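Local coordinates for protein putative amidohydrolase (PDB 3FEQ) that probably acts as a zinc-dependent prolidase of the amidohydrolase superfamily, hydrolysing dipeptides that end in proline, at residues A186-A198 with N206-V218. Sequence-based numbering, arbitrary orientation.
Sequences ATQIKIMASGGVA and NTQYSEDEIRAIV
Strand 189-192 and the first part (211-218) of helix 211-223 run antiparallel at 170°, their axes 10.5 Å apart, as the first strand and the helix of a beta-alpha-beta unit in the amidohydrolase TIM barrel; strand 228-234 completes the unit. Beyond the strand, Ser194 and Thr207 form a single backbone bridge: Gly195 N donates to Asn206 O over 2.9 Å, and a weak bond runs from Gln208 N to Ala193 O.

Strand and helix meet through isoleucines. Ile191 points at Ile217 tip to tip, its CG2 3.8 Å from Ile217 CG2, while the Ile191 and Ile214 side chains cross at about a right angle, Ile191 CD1 meeting Ile214 CG2. Ile217 CG2 also touches Ile189 CG2, 4.1 Å away, and so spans two strand residues on the same face.

The Gln208 chain, extended beyond CG (chi2 176°), lays its amide alongside the Ser194 carbonyl. NE2 is badly angled for a bond to Ser194 O, while OE1 accepts from His142 N. Glu213 N donates to Ser210 OG and Ser210 N to Glu213 OE2, a capping box; OE2 also salt-bridges Arg179 of the second subunit.

The bent Met192 side chain comes to about 5 Å from a bound zinc ion. Met192 O turns to the loop ahead of the helix, 3.4 Å from Tyr209 CD1 and oblique to the ring, and accepts from a water that also donates to Gln208 OE1.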
loop_
_atom_site.group_PDB
_atom_site.type_symbol
_atom_site.label_atom_id
_atom_site.label_comp_id
_atom_site.label_asym_id
_atom_site.label_seq_id
_atom_site.Cartn_x
_atom_site.Cartn_y
_atom_site.Cartn_z
ATOM N N ALA C 186 -8.238 -21.013 -18.665
ATOM C CA ALA C 186 -7.353 -21.370 -19.786
ATOM C C ALA C 186 -7.344 -22.869 -20.047
ATOM O O ALA C 186 -7.435 -23.654 -19.123
ATOM C CB ALA C 186 -5.929 -20.889 -19.506
ATOM N N THR C 187 -7.250 -23.261 -21.309
ATOM C CA THR C 187 -7.117 -24.677 -21.667
ATOM C C THR C 187 -5.646 -25.087 -21.806
ATOM O O THR C 187 -5.291 -26.237 -21.567
ATOM C CB THR C 187 -7.847 -25.020 -22.984
ATOM O OG1 THR C 187 -7.552 -24.016 -23.967
ATOM C CG2 THR C 187 -9.355 -25.102 -22.770
ATOM N N GLN C 188 -4.807 -24.149 -22.243
ATOM C CA GLN C 188 -3.356 -24.328 -22.192
ATOM C C GLN C 188 -2.664 -23.019 -21.808
ATOM O O GLN C 188 -3.319 -21.974 -21.675
ATOM C CB GLN C 188 -2.806 -24.897 -23.514
ATOM C CG GLN C 188 -2.899 -23.962 -24.684
ATOM C CD GLN C 188 -4.328 -23.755 -25.161
ATOM O OE1 GLN C 188 -5.113 -24.699 -25.208
ATOM N NE2 GLN C 188 -4.670 -22.516 -25.522
ATOM N N ILE C 189 -1.350 -23.074 -21.622
ATOM C CA ILE C 189 -0.608 -21.894 -21.215
ATOM C C ILE C 189 0.334 -21.466 -22.310
ATOM O O ILE C 189 1.051 -22.305 -22.836
ATOM C CB ILE C 189 0.202 -22.158 -19.954
ATOM C CG1 ILE C 189 -0.720 -22.537 -18.778
ATOM C CG2 ILE C 189 1.060 -20.951 -19.630
ATOM C CD1 ILE C 189 -1.706 -21.429 -18.373
ATOM N N LYS C 190 0.297 -20.177 -22.673
ATOM C CA LYS C 190 1.181 -19.598 -23.689
ATOM C C LYS C 190 2.225 -18.739 -23.005
ATOM O O LYS C 190 1.903 -17.982 -22.091
ATOM C CB LYS C 190 0.380 -18.748 -24.689
ATOM C CG LYS C 190 1.197 -17.687 -25.494
ATOM C CD LYS C 190 1.416 -18.060 -26.974
ATOM C CE LYS C 190 2.513 -17.210 -27.643
ATOM N NZ LYS C 190 2.029 -16.368 -28.795
ATOM N N ILE C 191 3.482 -18.883 -23.423
ATOM C CA ILE C 191 4.580 -18.043 -22.941
ATOM C C ILE C 191 5.418 -17.552 -24.127
ATOM O O ILE C 191 5.415 -18.154 -25.203
ATOM C CB ILE C 191 5.497 -18.801 -21.931
ATOM C CG1 ILE C 191 6.422 -19.796 -22.643
ATOM C CG2 ILE C 191 4.672 -19.539 -20.881
ATOM C CD1 ILE C 191 7.492 -20.384 -21.727
ATOM N N MET C 192 6.124 -16.449 -23.925
ATOM C CA MET C 192 7.122 -16.006 -24.873
ATOM C C MET C 192 8.516 -16.445 -24.393
ATOM O O MET C 192 8.981 -16.000 -23.348
ATOM C CB MET C 192 7.048 -14.489 -25.024
ATOM C CG MET C 192 5.631 -13.925 -25.007
ATOM S SD MET C 192 4.688 -14.349 -26.472
ATOM C CE MET C 192 3.568 -12.935 -26.574
ATOM N N ALA C 193 9.166 -17.333 -25.147
ATOM C CA ALA C 193 10.501 -17.849 -24.796
ATOM C C ALA C 193 11.613 -17.306 -25.680
ATOM O O ALA C 193 12.718 -17.844 -25.690
ATOM C CB ALA C 193 10.523 -19.359 -24.835
ATOM N N SER C 194 11.320 -16.215 -26.377
ATOM C CA SER C 194 12.221 -15.648 -27.366
ATOM C C SER C 194 11.778 -14.215 -27.715
ATOM O O SER C 194 10.618 -13.834 -27.493
ATOM C CB SER C 194 12.210 -16.545 -28.615
ATOM O OG SER C 194 13.009 -16.047 -29.668
ATOM N N GLY C 195 12.705 -13.434 -28.266
ATOM C CA GLY C 195 12.372 -12.193 -28.963
ATOM C C GLY C 195 11.403 -12.447 -30.097
ATOM O O GLY C 195 11.207 -13.587 -30.492
ATOM N N GLY C 196 10.781 -11.396 -30.613
ATOM C CA GLY C 196 9.805 -11.571 -31.675
ATOM C C GLY C 196 9.834 -10.508 -32.753
ATOM O O GLY C 196 10.890 -9.967 -33.074
ATOM N N VAL C 197 8.666 -10.228 -33.324
ATOM C CA VAL C 197 8.549 -9.268 -34.414
ATOM C C VAL C 197 7.677 -8.061 -34.018
ATOM O O VAL C 197 8.040 -6.910 -34.282
ATOM C CB VAL C 197 8.002 -9.949 -35.692
ATOM C CG1 VAL C 197 7.729 -8.917 -36.784
ATOM C CG2 VAL C 197 8.972 -11.028 -36.183
ATOM N N ALA C 198 6.568 -8.330 -33.325
ATOM C CA ALA C 198 5.527 -7.329 -33.059
ATOM C C ALA C 198 5.705 -6.554 -31.743
ATOM O O ALA C 198 4.834 -5.772 -31.354
ATOM C CB ALA C 198 4.146 -7.983 -33.110
ATOM N N ASN C 206 17.519 -13.232 -29.296
ATOM C CA ASN C 206 17.739 -13.618 -27.904
ATOM C C ASN C 206 16.568 -14.218 -27.133
ATOM O O ASN C 206 15.412 -14.090 -27.524
ATOM C CB ASN C 206 18.466 -12.538 -27.098
ATOM C CG ASN C 206 17.769 -11.205 -27.138
ATOM O OD1 ASN C 206 18.202 -10.290 -27.842
ATOM N ND2 ASN C 206 16.710 -11.065 -26.345
ATOM N N THR C 207 16.904 -14.894 -26.042
ATOM C CA THR C 207 16.011 -15.819 -25.369
ATOM C C THR C 207 15.318 -15.093 -24.238
ATOM O O THR C 207 15.762 -14.033 -23.815
ATOM C CB THR C 207 16.816 -16.965 -24.759
ATOM O OG1 THR C 207 17.674 -16.453 -23.719
ATOM C CG2 THR C 207 17.656 -17.648 -25.845
ATOM N N GLN C 208 14.232 -15.664 -23.743
ATOM C CA GLN C 208 13.434 -14.998 -22.732
ATOM C C GLN C 208 13.002 -15.988 -21.668
ATOM O O GLN C 208 12.638 -17.111 -21.988
ATOM C CB GLN C 208 12.218 -14.313 -23.375
ATOM C CG GLN C 208 12.542 -12.950 -24.010
ATOM C CD GLN C 208 11.345 -12.326 -24.728
ATOM O OE1 GLN C 208 10.193 -12.688 -24.477
ATOM N NE2 GLN C 208 11.620 -11.388 -25.633
ATOM N N TYR C 209 13.059 -15.564 -20.408
ATOM C CA TYR C 209 12.744 -16.414 -19.249
ATOM C C TYR C 209 13.894 -17.344 -18.881
ATOM O O TYR C 209 14.491 -17.995 -19.737
ATOM C CB TYR C 209 11.457 -17.232 -19.444
ATOM C CG TYR C 209 10.196 -16.505 -19.075
ATOM C CD1 TYR C 209 9.137 -16.413 -19.967
ATOM C CD2 TYR C 209 10.063 -15.884 -17.833
ATOM C CE1 TYR C 209 7.952 -15.722 -19.632
ATOM C CE2 TYR C 209 8.893 -15.202 -17.485
ATOM C CZ TYR C 209 7.845 -15.121 -18.390
ATOM O OH TYR C 209 6.697 -14.443 -18.045
ATOM N N SER C 210 14.181 -17.428 -17.595
ATOM C CA SER C 210 15.151 -18.384 -17.112
ATOM C C SER C 210 14.580 -19.800 -17.206
ATOM O O SER C 210 13.360 -19.981 -17.253
ATOM C CB SER C 210 15.484 -18.058 -15.674
ATOM O OG SER C 210 14.349 -18.304 -14.874
ATOM N N GLU C 211 15.463 -20.795 -17.237
ATOM C CA GLU C 211 15.049 -22.192 -17.304
ATOM C C GLU C 211 14.241 -22.567 -16.082
ATOM O O GLU C 211 13.301 -23.355 -16.179
ATOM C CB GLU C 211 16.247 -23.134 -17.434
ATOM C CG GLU C 211 17.111 -22.908 -18.685
ATOM C CD GLU C 211 17.993 -24.115 -19.053
ATOM O OE1 GLU C 211 18.655 -24.075 -20.112
ATOM O OE2 GLU C 211 18.030 -25.098 -18.287
ATOM N N ASP C 212 14.591 -21.984 -14.935
ATOM C CA ASP C 212 13.797 -22.148 -13.717
ATOM C C ASP C 212 12.368 -21.665 -13.885
ATOM O O ASP C 212 11.431 -22.363 -13.506
ATOM C CB ASP C 212 14.442 -21.417 -12.556
ATOM C CG ASP C 212 15.631 -22.159 -12.010
ATOM O OD1 ASP C 212 15.733 -23.377 -12.276
ATOM O OD2 ASP C 212 16.472 -21.528 -11.335
ATOM N N GLU C 213 12.209 -20.482 -14.474
ATOM C CA GLU C 213 10.888 -19.959 -14.747
ATOM C C GLU C 213 10.094 -20.871 -15.681
ATOM O O GLU C 213 9.027 -21.375 -15.314
ATOM C CB GLU C 213 10.966 -18.519 -15.260
ATOM C CG GLU C 213 11.244 -17.487 -14.151
ATOM C CD GLU C 213 11.849 -16.199 -14.684
ATOM O OE1 GLU C 213 11.377 -15.109 -14.303
ATOM O OE2 GLU C 213 12.768 -16.270 -15.525
ATOM N N ILE C 214 10.645 -21.155 -16.853
ATOM C CA ILE C 214 9.962 -22.031 -17.807
ATOM C C ILE C 214 9.552 -23.363 -17.188
ATOM O O ILE C 214 8.432 -23.833 -17.367
ATOM C CB ILE C 214 10.832 -22.295 -19.053
ATOM C CG1 ILE C 214 11.178 -20.967 -19.730
ATOM C CG2 ILE C 214 10.098 -23.194 -20.037
ATOM C CD1 ILE C 214 11.923 -21.110 -21.048
ATOM N N ARG C 215 10.474 -23.979 -16.464
ATOM C CA ARG C 215 10.204 -25.283 -15.912
ATOM C C ARG C 215 9.125 -25.223 -14.825
ATOM O O ARG C 215 8.270 -26.098 -14.769
ATOM C CB ARG C 215 11.490 -25.928 -15.416
ATOM C CG ARG C 215 11.493 -27.424 -15.515
ATOM C CD ARG C 215 12.764 -27.971 -14.889
ATOM N NE ARG C 215 13.903 -27.110 -15.188
ATOM C CZ ARG C 215 14.727 -27.285 -16.217
ATOM N NH1 ARG C 215 14.562 -28.316 -17.037
ATOM N NH2 ARG C 215 15.728 -26.432 -16.415
ATOM N N ALA C 216 9.110 -24.158 -14.024
ATOM C CA ALA C 216 8.000 -23.942 -13.072
ATOM C C ALA C 216 6.646 -23.831 -13.789
ATOM O O ALA C 216 5.686 -24.494 -13.408
ATOM C CB ALA C 216 8.258 -22.729 -12.187
ATOM N N ILE C 217 6.626 -23.076 -14.889
ATOM C CA ILE C 217 5.448 -22.900 -15.761
ATOM C C ILE C 217 4.912 -24.206 -16.312
ATOM O O ILE C 217 3.701 -24.442 -16.321
ATOM C CB ILE C 217 5.796 -21.992 -16.986
ATOM C CG1 ILE C 217 6.077 -20.566 -16.549
ATOM C CG2 ILE C 217 4.710 -22.010 -18.031
ATOM C CD1 ILE C 217 6.813 -19.796 -17.585
ATOM N N VAL C 218 5.826 -25.048 -16.785
ATOM C CA VAL C 218 5.484 -26.341 -17.371
ATOM C C VAL C 218 4.850 -27.207 -16.295
ATOM O O VAL C 218 3.775 -27.751 -16.493
ATOM C CB VAL C 218 6.750 -27.032 -17.954
ATOM C CG1 VAL C 218 6.512 -28.488 -18.183
ATOM C CG2 VAL C 218 7.186 -26.371 -19.265
HETATM O O HOH W 1 8.814 -13.845 -21.859
#